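Local coordinates for protein oligogalacturonate lyase (Vibrio parahaemolyticus RIMD 2210633, PDB 3C5M) that probably cleaves oligogalacturonides, the breakdown products of pectin, by beta-elimination, and binds a manganese ion in a seven-bladed beta-propeller, at residues 7-12 / 54-59; 11-16 / 20-25; 128-133 / 171-176. All blocks are in the same frame, centred on the assembly; numbering follows the deposited sequence.

Contact 1 of 3, residues 7-12 / 54-59; sequences ITLNFE and GDFDGN
Ile-7 and Leu-9 meet the ring of Phe-56 where the loop between strands 49-54 and 61-66 of one beta-propeller blade sends its phenylalanine toward the edge strand. That strand, 6-8, is an outermost strand of the antiparallel sheet, so the side chain of Phe-56 reaches across the blade to it. The main contact is CH-pi: the delta methyl of Ile-7 stands over the middle of the ring, its CD1 3.3 Å from the centroid of Phe-56 and only 6° off the ring normal. Ile-7 can reach that far because its chain is extended beyond CG1 (chi2 -180°), carrying the methyl at the end of a rod that crosses the phenylalanine side chain at about a right angle. Leu-9 comes in at a slant near the outer end of the ring, with its CD2 4.0 Å from Phe-56 CZ. These branched aliphatic groups suit a flat hydrocarbon ring that has no polar atom to satisfy.

Beyond this first shell, Tyr-63 of strand 61-66 packs against Ile-7 and meets Phe-56 edge-to-face, while Leu-65 lies against Leu-9. Backbone hydrogen bonding between Ile-7 and Ala-72 ties the edge strand to its neighbour in the blade.

On the loop side, residues 55-58 form a type I turn that presents Phe-56 from its second position. Gly-54, having no side chain, leaves room for the ring beside it, and Gly-58 takes the positive phi of 70° that glycine adopts easily. Asp-55 forms a salt bridge with Arg-60, and Asp-57 a hydrogen bond with Gln-74. The turn itself is closed by the backbone hydrogen bond from Gly-58 N to Asp-55 O, 2.8 Å long.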
loop_
_atom_site.group_PDB
_atom_site.type_symbol
_atom_site.label_atom_id
_atom_site.label_comp_id
_atom_site.label_asym_id
_atom_site.label_seq_id
_atom_site.Cartn_x
_atom_site.Cartn_y
_atom_site.Cartn_z
ATOM N N ILE A 7 -9.480 -24.079 0.824
ATOM C CA ILE A 7 -8.907 -24.517 -0.443
ATOM C C ILE A 7 -7.460 -24.920 -0.234
ATOM O O ILE A 7 -6.694 -24.210 0.412
ATOM C CB ILE A 7 -8.973 -23.411 -1.525
ATOM C CG1 ILE A 7 -8.347 -22.123 -1.000
ATOM C CG2 ILE A 7 -10.408 -23.165 -1.939
ATOM C CD1 ILE A 7 -8.384 -21.001 -2.016
ATOM N N THR A 8 -7.094 -26.079 -0.760
ATOM C CA THR A 8 -5.727 -26.552 -0.626
ATOM C C THR A 8 -4.922 -26.133 -1.860
ATOM O O THR A 8 -5.297 -26.441 -2.988
ATOM C CB THR A 8 -5.708 -28.071 -0.446
ATOM O OG1 THR A 8 -6.414 -28.404 0.760
ATOM C CG2 THR A 8 -4.281 -28.576 -0.345
ATOM N N LEU A 9 -3.823 -25.418 -1.636
ATOM C CA LEU A 9 -2.983 -24.916 -2.722
ATOM C C LEU A 9 -1.687 -25.687 -2.891
ATOM O O LEU A 9 -1.262 -26.411 -1.991
ATOM C CB LEU A 9 -2.648 -23.438 -2.481
ATOM C CG LEU A 9 -3.822 -22.494 -2.223
ATOM C CD1 LEU A 9 -3.296 -21.110 -1.917
ATOM C CD2 LEU A 9 -4.740 -22.465 -3.438
ATOM N N ASN A 10 -1.062 -25.512 -4.054
ATOM C CA ASN A 10 0.213 -26.158 -4.383
ATOM C C ASN A 10 1.289 -25.092 -4.494
ATOM O O ASN A 10 1.131 -24.130 -5.244
ATOM C CB ASN A 10 0.099 -26.896 -5.721
ATOM C CG ASN A 10 -0.512 -28.271 -5.573
ATOM O OD1 ASN A 10 -1.384 -28.490 -4.727
ATOM N ND2 ASN A 10 -0.070 -29.206 -6.399
ATOM N N PHE A 11 2.380 -25.244 -3.753
ATOM C CA PHE A 11 3.448 -24.253 -3.834
ATOM C C PHE A 11 4.543 -24.755 -4.765
ATOM O O PHE A 11 5.153 -25.797 -4.525
ATOM C CB PHE A 11 4.031 -23.968 -2.445
ATOM C CG PHE A 11 3.088 -23.233 -1.522
ATOM C CD1 PHE A 11 3.402 -23.070 -0.179
ATOM C CD2 PHE A 11 1.891 -22.704 -1.993
ATOM C CE1 PHE A 11 2.550 -22.400 0.681
ATOM C CE2 PHE A 11 1.029 -22.030 -1.139
ATOM C CZ PHE A 11 1.362 -21.880 0.199
ATOM N N GLU A 12 4.782 -24.018 -5.840
ATOM C CA GLU A 12 5.804 -24.405 -6.793
ATOM C C GLU A 12 6.943 -23.410 -6.730
ATOM O O GLU A 12 6.744 -22.208 -6.894
ATOM C CB GLU A 12 5.223 -24.455 -8.208
ATOM C CG GLU A 12 6.231 -24.872 -9.278
ATOM C CD GLU A 12 5.601 -25.043 -10.652
ATOM O OE1 GLU A 12 6.342 -25.312 -11.625
ATOM O OE2 GLU A 12 4.363 -24.912 -10.762
ATOM N N GLY A 54 -8.515 -13.437 -4.120
ATOM C CA GLY A 54 -8.562 -14.330 -5.271
ATOM C C GLY A 54 -9.984 -14.551 -5.746
ATOM O O GLY A 54 -10.933 -14.205 -5.032
ATOM N N ASP A 55 -10.148 -15.133 -6.934
ATOM C CA ASP A 55 -11.488 -15.385 -7.482
ATOM C C ASP A 55 -11.982 -16.819 -7.349
ATOM O O ASP A 55 -12.876 -17.230 -8.078
ATOM C CB ASP A 55 -11.536 -14.982 -8.953
ATOM C CG ASP A 55 -11.177 -13.524 -9.169
ATOM O OD1 ASP A 55 -11.254 -13.035 -10.324
ATOM O OD2 ASP A 55 -10.813 -12.864 -8.175
ATOM N N PHE A 56 -11.416 -17.569 -6.414
ATOM C CA PHE A 56 -11.826 -18.951 -6.218
ATOM C C PHE A 56 -13.341 -19.102 -6.168
ATOM O O PHE A 56 -13.897 -20.053 -6.717
ATOM C CB PHE A 56 -11.231 -19.504 -4.923
ATOM C CG PHE A 56 -9.741 -19.522 -4.911
ATOM C CD1 PHE A 56 -9.039 -20.533 -5.563
ATOM C CD2 PHE A 56 -9.031 -18.513 -4.276
ATOM C CE1 PHE A 56 -7.650 -20.541 -5.585
ATOM C CE2 PHE A 56 -7.641 -18.509 -4.293
ATOM C CZ PHE A 56 -6.950 -19.530 -4.949
ATOM N N ASP A 57 -14.016 -18.167 -5.512
ATOM C CA ASP A 57 -15.468 -18.255 -5.385
ATOM C C ASP A 57 -16.238 -17.390 -6.386
ATOM O O ASP A 57 -17.323 -16.887 -6.087
ATOM C CB ASP A 57 -15.874 -17.915 -3.948
ATOM C CG ASP A 57 -17.325 -18.238 -3.657
ATOM O OD1 ASP A 57 -17.810 -19.293 -4.118
ATOM O OD2 ASP A 57 -17.983 -17.442 -2.949
ATOM N N GLY A 58 -15.671 -17.229 -7.581
ATOM C CA GLY A 58 -16.328 -16.450 -8.615
ATOM C C GLY A 58 -16.371 -14.964 -8.339
ATOM O O GLY A 58 -16.922 -14.192 -9.122
ATOM N N ASN A 59 -15.787 -14.559 -7.221
ATOM C CA ASN A 59 -15.761 -13.155 -6.857
ATOM C C ASN A 59 -14.434 -12.806 -6.257
ATOM O O ASN A 59 -13.807 -13.631 -5.595
ATOM C CB ASN A 59 -16.853 -12.847 -5.842
ATOM C CG ASN A 59 -18.189 -12.594 -6.494
ATOM O OD1 ASN A 59 -19.237 -12.839 -5.900
ATOM N ND2 ASN A 59 -18.160 -12.086 -7.724
#

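Contact 2 of 3, residues 11-16 / 20-25; sequences FETFVD and QVKVTR
Phe-14 and Val-23 face each other as a hydrogen-bonded antiparallel pair, their side chains lying side by side and pointing the same way. Phe-14 N donates to Val-23 O (2.7 Å), and Val-23 N returns a bond to Phe-14 O (2.9 Å). With chi1 at 62°, the phenylalanine ring swings over its partner, so that Val-23 CB lies 4.0 Å from the ring centroid, over one face but displaced toward the rim. Tyr-378 and Phe-371 also touch Phe-14, and Cys-336 and Ala-380 back the buried valine; packing on this face is tightest around Val-23 and the equally buried Arg-25.

Glu-12, at the exposed margin of the same face, pairs with Arg-25. Their salt bridge joins OE2 of Glu-12 to NH1 of Arg-25 at 3.0 Å, with the carboxylate and guanidinium planes 83° apart; the nitrogen approaches from above the carboxylate plane. Arg-25 NE is held separately by Thr-27 O, which helps fix the rotation of the guanidinium group.

The face carrying Thr-13, Val-15, Lys-22 and Thr-24 is looser and largely open to solvent. Its beta-branched residues suit extended backbone, Thr-13 OG1 rests 3.2 Å from Thr-24 CB, and the long chain of Lys-22 leads away from strand 12-15.

At the turn, Asp-16 N bonds to Val-21 O, and Asp-16 OD1 accepts from the backbone of Asp-18 and Thr-19. The result is a beta hairpin whose strand 22-25 pairs with the C-terminal strand 376-381, the closure by N- and C-terminal strands in one blade seen in many beta-propellers.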
loop_
_atom_site.group_PDB
_atom_site.type_symbol
_atom_site.label_atom_id
_atom_site.label_comp_id
_atom_site.label_asym_id
_atom_site.label_seq_id
_atom_site.Cartn_x
_atom_site.Cartn_y
_atom_site.Cartn_z
ATOM N N PHE A 11 2.380 -25.244 -3.753
ATOM C CA PHE A 11 3.448 -24.253 -3.834
ATOM C C PHE A 11 4.543 -24.755 -4.765
ATOM O O PHE A 11 5.153 -25.797 -4.525
ATOM C CB PHE A 11 4.031 -23.968 -2.445
ATOM C CG PHE A 11 3.088 -23.233 -1.522
ATOM C CD1 PHE A 11 3.402 -23.070 -0.179
ATOM C CD2 PHE A 11 1.891 -22.704 -1.993
ATOM C CE1 PHE A 11 2.550 -22.400 0.681
ATOM C CE2 PHE A 11 1.029 -22.030 -1.139
ATOM C CZ PHE A 11 1.362 -21.880 0.199
ATOM N N GLU A 12 4.782 -24.018 -5.840
ATOM C CA GLU A 12 5.804 -24.405 -6.793
ATOM C C GLU A 12 6.943 -23.410 -6.730
ATOM O O GLU A 12 6.744 -22.208 -6.894
ATOM C CB GLU A 12 5.223 -24.455 -8.208
ATOM C CG GLU A 12 6.231 -24.872 -9.278
ATOM C CD GLU A 12 5.601 -25.043 -10.652
ATOM O OE1 GLU A 12 6.342 -25.312 -11.625
ATOM O OE2 GLU A 12 4.363 -24.912 -10.762
ATOM N N THR A 13 8.144 -23.910 -6.490
ATOM C CA THR A 13 9.298 -23.037 -6.395
ATOM C C THR A 13 10.214 -23.186 -7.604
ATOM O O THR A 13 10.514 -24.301 -8.034
ATOM C CB THR A 13 10.102 -23.346 -5.134
ATOM O OG1 THR A 13 9.227 -23.340 -3.997
ATOM C CG2 THR A 13 11.189 -22.323 -4.955
ATOM N N PHE A 14 10.654 -22.059 -8.153
ATOM C CA PHE A 14 11.554 -22.082 -9.300
ATOM C C PHE A 14 12.743 -21.149 -9.076
ATOM O O PHE A 14 12.730 -20.323 -8.171
ATOM C CB PHE A 14 10.804 -21.706 -10.591
ATOM C CG PHE A 14 10.219 -20.322 -10.583
ATOM C CD1 PHE A 14 9.027 -20.054 -9.915
ATOM C CD2 PHE A 14 10.871 -19.277 -11.231
ATOM C CE1 PHE A 14 8.493 -18.765 -9.889
ATOM C CE2 PHE A 14 10.347 -17.975 -11.213
ATOM C CZ PHE A 14 9.157 -17.722 -10.541
ATOM N N VAL A 15 13.779 -21.296 -9.889
ATOM C CA VAL A 15 14.958 -20.459 -9.749
ATOM C C VAL A 15 14.999 -19.412 -10.843
ATOM O O VAL A 15 14.822 -19.727 -12.015
ATOM C CB VAL A 15 16.235 -21.312 -9.811
ATOM C CG1 VAL A 15 17.466 -20.440 -9.675
ATOM C CG2 VAL A 15 16.199 -22.363 -8.715
ATOM N N ASP A 16 15.226 -18.162 -10.460
ATOM C CA ASP A 16 15.283 -17.089 -11.438
ATOM C C ASP A 16 16.493 -17.304 -12.340
ATOM O O ASP A 16 17.611 -17.516 -11.856
ATOM C CB ASP A 16 15.380 -15.740 -10.732
ATOM C CG ASP A 16 15.234 -14.583 -11.682
ATOM O OD1 ASP A 16 16.213 -14.266 -12.383
ATOM O OD2 ASP A 16 14.129 -14.001 -11.737
ATOM N N GLN A 20 19.484 -16.513 -9.975
ATOM C CA GLN A 20 19.522 -17.822 -9.319
ATOM C C GLN A 20 18.712 -17.820 -8.026
ATOM O O GLN A 20 18.600 -18.847 -7.352
ATOM C CB GLN A 20 20.970 -18.245 -9.020
ATOM C CG GLN A 20 21.691 -18.954 -10.167
ATOM C CD GLN A 20 21.639 -18.179 -11.474
ATOM O OE1 GLN A 20 21.066 -18.648 -12.465
ATOM N NE2 GLN A 20 22.230 -16.982 -11.483
ATOM N N VAL A 21 18.139 -16.671 -7.680
ATOM C CA VAL A 21 17.355 -16.567 -6.456
ATOM C C VAL A 21 16.090 -17.420 -6.532
ATOM O O VAL A 21 15.455 -17.516 -7.584
ATOM C CB VAL A 21 16.976 -15.106 -6.172
ATOM C CG1 VAL A 21 16.055 -15.042 -4.977
ATOM C CG2 VAL A 21 18.226 -14.290 -5.922
ATOM N N LYS A 22 15.737 -18.059 -5.421
ATOM C CA LYS A 22 14.544 -18.899 -5.397
ATOM C C LYS A 22 13.269 -18.073 -5.277
ATOM O O LYS A 22 13.204 -17.096 -4.525
ATOM C CB LYS A 22 14.602 -19.913 -4.249
ATOM C CG LYS A 22 15.509 -21.096 -4.514
ATOM C CD LYS A 22 15.397 -22.170 -3.450
ATOM C CE LYS A 22 15.989 -21.739 -2.127
ATOM N NZ LYS A 22 15.827 -22.806 -1.091
ATOM N N VAL A 23 12.263 -18.476 -6.039
ATOM C CA VAL A 23 10.975 -17.805 -6.051
ATOM C C VAL A 23 9.892 -18.860 -6.031
ATOM O O VAL A 23 9.892 -19.788 -6.841
ATOM C CB VAL A 23 10.762 -16.984 -7.314
ATOM C CG1 VAL A 23 9.381 -16.397 -7.291
ATOM C CG2 VAL A 23 11.812 -15.900 -7.413
ATOM N N THR A 24 8.946 -18.707 -5.121
ATOM C CA THR A 24 7.886 -19.682 -5.020
ATOM C C THR A 24 6.510 -19.057 -5.233
ATOM O O THR A 24 6.216 -17.997 -4.702
ATOM C CB THR A 24 8.023 -20.434 -3.663
ATOM O OG1 THR A 24 6.761 -20.982 -3.269
ATOM C CG2 THR A 24 8.582 -19.514 -2.605
ATOM N N ARG A 25 5.691 -19.716 -6.052
ATOM C CA ARG A 25 4.342 -19.254 -6.390
ATOM C C ARG A 25 3.336 -19.863 -5.401
ATOM O O ARG A 25 3.279 -21.082 -5.246
ATOM C CB ARG A 25 4.001 -19.692 -7.820
ATOM C CG ARG A 25 2.830 -18.972 -8.445
ATOM C CD ARG A 25 2.277 -19.717 -9.649
ATOM N NE ARG A 25 1.669 -20.988 -9.258
ATOM C CZ ARG A 25 2.081 -22.171 -9.690
ATOM N NH1 ARG A 25 3.102 -22.247 -10.533
ATOM N NH2 ARG A 25 1.479 -23.275 -9.270
#

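Contact 3 of 3, residues 128-133 / 171-176; sequences GTWVAN and IKVDIE
Trp-130 extends its six-membered ring to Ile-171 and Val-173 across one four-stranded blade of the beta-propeller. Strand 138-145 runs between strands 124-132 and 168-174, so the two segments are not hydrogen-bonded to each other, and the indole has to bridge the distance.

Its torsions make this possible. CG lies beside the backbone N (chi1 -71°), and chi2 of 93° stands the indole roughly perpendicular to the CA-CB-CG plane; the bicycle then carries CZ3 and CH2 past Leu-139 of the middle strand, which it touches, toward the far one. The long bicycle of tryptophan suits a contact that has to span a whole intervening strand.

On the receiving strand, Ile-171 and Val-173 are two residues apart and share a face of the sheet. Val-173 directs CG2, the methyl beside its backbone N, at the indole, 3.4 Å from Trp-130 CH2, and its side chain crosses the tryptophan at about a right angle. Val-173 CG2 and Ile-171 CD1 both approach the ring at a slant.

Tyr-118 of strand 114-119, in the preceding blade, packs on Ile-171 and Val-173, so this face belongs to the hydrophobic filling between adjacent blades. Val-131 instead touches Ile-194 of the following blade. Ile-171 holds CG1 between its backbone N and carbonyl carbon, and the chain, extended beyond CG1 (chi2 178°), carries CD1 to 3.7 Å from Trp-130 CH2.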
loop_
_atom_site.group_PDB
_atom_site.type_symbol
_atom_site.label_atom_id
_atom_site.label_comp_id
_atom_site.label_asym_id
_atom_site.label_seq_id
_atom_site.Cartn_x
_atom_site.Cartn_y
_atom_site.Cartn_z
ATOM N N GLY A 128 -9.528 6.864 -1.036
ATOM C CA GLY A 128 -8.267 6.400 -0.490
ATOM C C GLY A 128 -8.445 5.103 0.288
ATOM O O GLY A 128 -9.458 4.413 0.145
ATOM N N THR A 129 -7.462 4.784 1.125
ATOM C CA THR A 129 -7.456 3.567 1.941
ATOM C C THR A 129 -7.393 3.861 3.452
ATOM O O THR A 129 -6.566 4.661 3.900
ATOM C CB THR A 129 -6.223 2.716 1.585
ATOM O OG1 THR A 129 -6.296 2.359 0.203
ATOM C CG2 THR A 129 -6.140 1.469 2.451
ATOM N N TRP A 130 -8.250 3.209 4.227
ATOM C CA TRP A 130 -8.234 3.381 5.675
ATOM C C TRP A 130 -6.941 2.808 6.257
ATOM O O TRP A 130 -6.542 1.697 5.910
ATOM C CB TRP A 130 -9.400 2.648 6.324
ATOM C CG TRP A 130 -10.708 3.253 6.085
ATOM C CD1 TRP A 130 -11.585 2.943 5.097
ATOM C CD2 TRP A 130 -11.326 4.272 6.876
ATOM N NE1 TRP A 130 -12.725 3.707 5.221
ATOM C CE2 TRP A 130 -12.590 4.533 6.304
ATOM C CE3 TRP A 130 -10.928 4.996 8.009
ATOM C CZ2 TRP A 130 -13.469 5.482 6.835
ATOM C CZ3 TRP A 130 -11.797 5.939 8.538
ATOM C CH2 TRP A 130 -13.054 6.176 7.947
ATOM N N VAL A 131 -6.304 3.560 7.151
ATOM C CA VAL A 131 -5.069 3.127 7.795
ATOM C C VAL A 131 -5.235 3.159 9.315
ATOM O O VAL A 131 -5.470 4.214 9.898
ATOM C CB VAL A 131 -3.878 4.035 7.385
ATOM C CG1 VAL A 131 -2.615 3.654 8.154
ATOM C CG2 VAL A 131 -3.625 3.907 5.897
ATOM N N ALA A 132 -5.118 1.996 9.948
ATOM C CA ALA A 132 -5.249 1.880 11.399
ATOM C C ALA A 132 -4.045 2.429 12.155
ATOM O O ALA A 132 -2.978 2.622 11.588
ATOM C CB ALA A 132 -5.455 0.432 11.770
ATOM N N ASN A 133 -4.229 2.683 13.444
ATOM C CA ASN A 133 -3.147 3.181 14.279
ATOM C C ASN A 133 -2.484 1.948 14.864
ATOM O O ASN A 133 -3.079 0.871 14.863
ATOM C CB ASN A 133 -3.687 4.070 15.394
ATOM C CG ASN A 133 -4.509 3.308 16.395
ATOM O OD1 ASN A 133 -5.403 2.543 16.035
ATOM N ND2 ASN A 133 -4.219 3.514 17.663
ATOM N N ILE A 171 -10.891 12.359 8.124
ATOM C CA ILE A 171 -11.593 11.918 9.326
ATOM C C ILE A 171 -10.904 10.804 10.096
ATOM O O ILE A 171 -10.009 10.133 9.595
ATOM C CB ILE A 171 -13.030 11.439 9.015
ATOM C CG1 ILE A 171 -12.989 10.179 8.154
ATOM C CG2 ILE A 171 -13.811 12.550 8.331
ATOM C CD1 ILE A 171 -14.355 9.602 7.821
ATOM N N LYS A 172 -11.345 10.618 11.331
ATOM C CA LYS A 172 -10.806 9.601 12.210
ATOM C C LYS A 172 -12.005 8.908 12.837
ATOM O O LYS A 172 -12.914 9.559 13.343
ATOM C CB LYS A 172 -9.945 10.260 13.283
ATOM C CG LYS A 172 -9.502 9.330 14.393
ATOM C CD LYS A 172 -8.619 10.059 15.401
ATOM C CE LYS A 172 -9.375 11.163 16.137
ATOM N NZ LYS A 172 -10.503 10.639 16.968
ATOM N N VAL A 173 -12.009 7.585 12.793
ATOM C CA VAL A 173 -13.104 6.803 13.341
ATOM C C VAL A 173 -12.606 5.934 14.486
ATOM O O VAL A 173 -11.472 5.443 14.470
ATOM C CB VAL A 173 -13.723 5.906 12.244
ATOM C CG1 VAL A 173 -14.847 5.057 12.812
ATOM C CG2 VAL A 173 -14.231 6.776 11.111
ATOM N N ASP A 174 -13.464 5.750 15.481
ATOM C CA ASP A 174 -13.129 4.944 16.642
ATOM C C ASP A 174 -13.716 3.540 16.454
ATOM O O ASP A 174 -14.933 3.378 16.308
ATOM C CB ASP A 174 -13.687 5.625 17.903
ATOM C CG ASP A 174 -13.232 4.947 19.188
ATOM O OD1 ASP A 174 -13.872 3.948 19.606
ATOM O OD2 ASP A 174 -12.221 5.410 19.777
ATOM N N ILE A 175 -12.848 2.530 16.440
ATOM C CA ILE A 175 -13.291 1.151 16.252
ATOM C C ILE A 175 -14.349 0.775 17.276
ATOM O O ILE A 175 -15.361 0.176 16.930
ATOM C CB ILE A 175 -12.133 0.145 16.392
ATOM C CG1 ILE A 175 -10.978 0.528 15.464
ATOM C CG2 ILE A 175 -12.626 -1.255 16.068
ATOM C CD1 ILE A 175 -11.336 0.505 14.017
ATOM N N GLU A 176 -14.113 1.125 18.537
ATOM C CA GLU A 176 -15.052 0.808 19.610
ATOM C C GLU A 176 -16.383 1.540 19.541
ATOM O O GLU A 176 -17.435 0.911 19.526
ATOM C CB GLU A 176 -14.412 1.085 20.966
ATOM C CG GLU A 176 -13.423 0.028 21.407
ATOM C CD GLU A 176 -14.091 -1.307 21.692
ATOM O OE1 GLU A 176 -14.614 -1.935 20.744
ATOM O OE2 GLU A 176 -14.097 -1.723 22.871
#

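Contacts 1 and 2 adjoin: they share Phe-11 and Glu-12, and their centres are about 19 Å apart. The chain leaves strand 6-8, the edge of one blade, and passes through a short loop into strand 12-15, the edge of another blade completed by C-terminal strands. The N-terminal segment thus serves two sheets in succession and helps close the propeller ring. Contact 3 comes later in the chain, within a separate four-stranded blade; its centre lies about 30 Å from that of contact 1 and about 37 Å from that of contact 2, on the opposite side of the chain's centre from contact 2. All three lie away from the manganese site formed by His-287, Gln-350, His-353 and His-355.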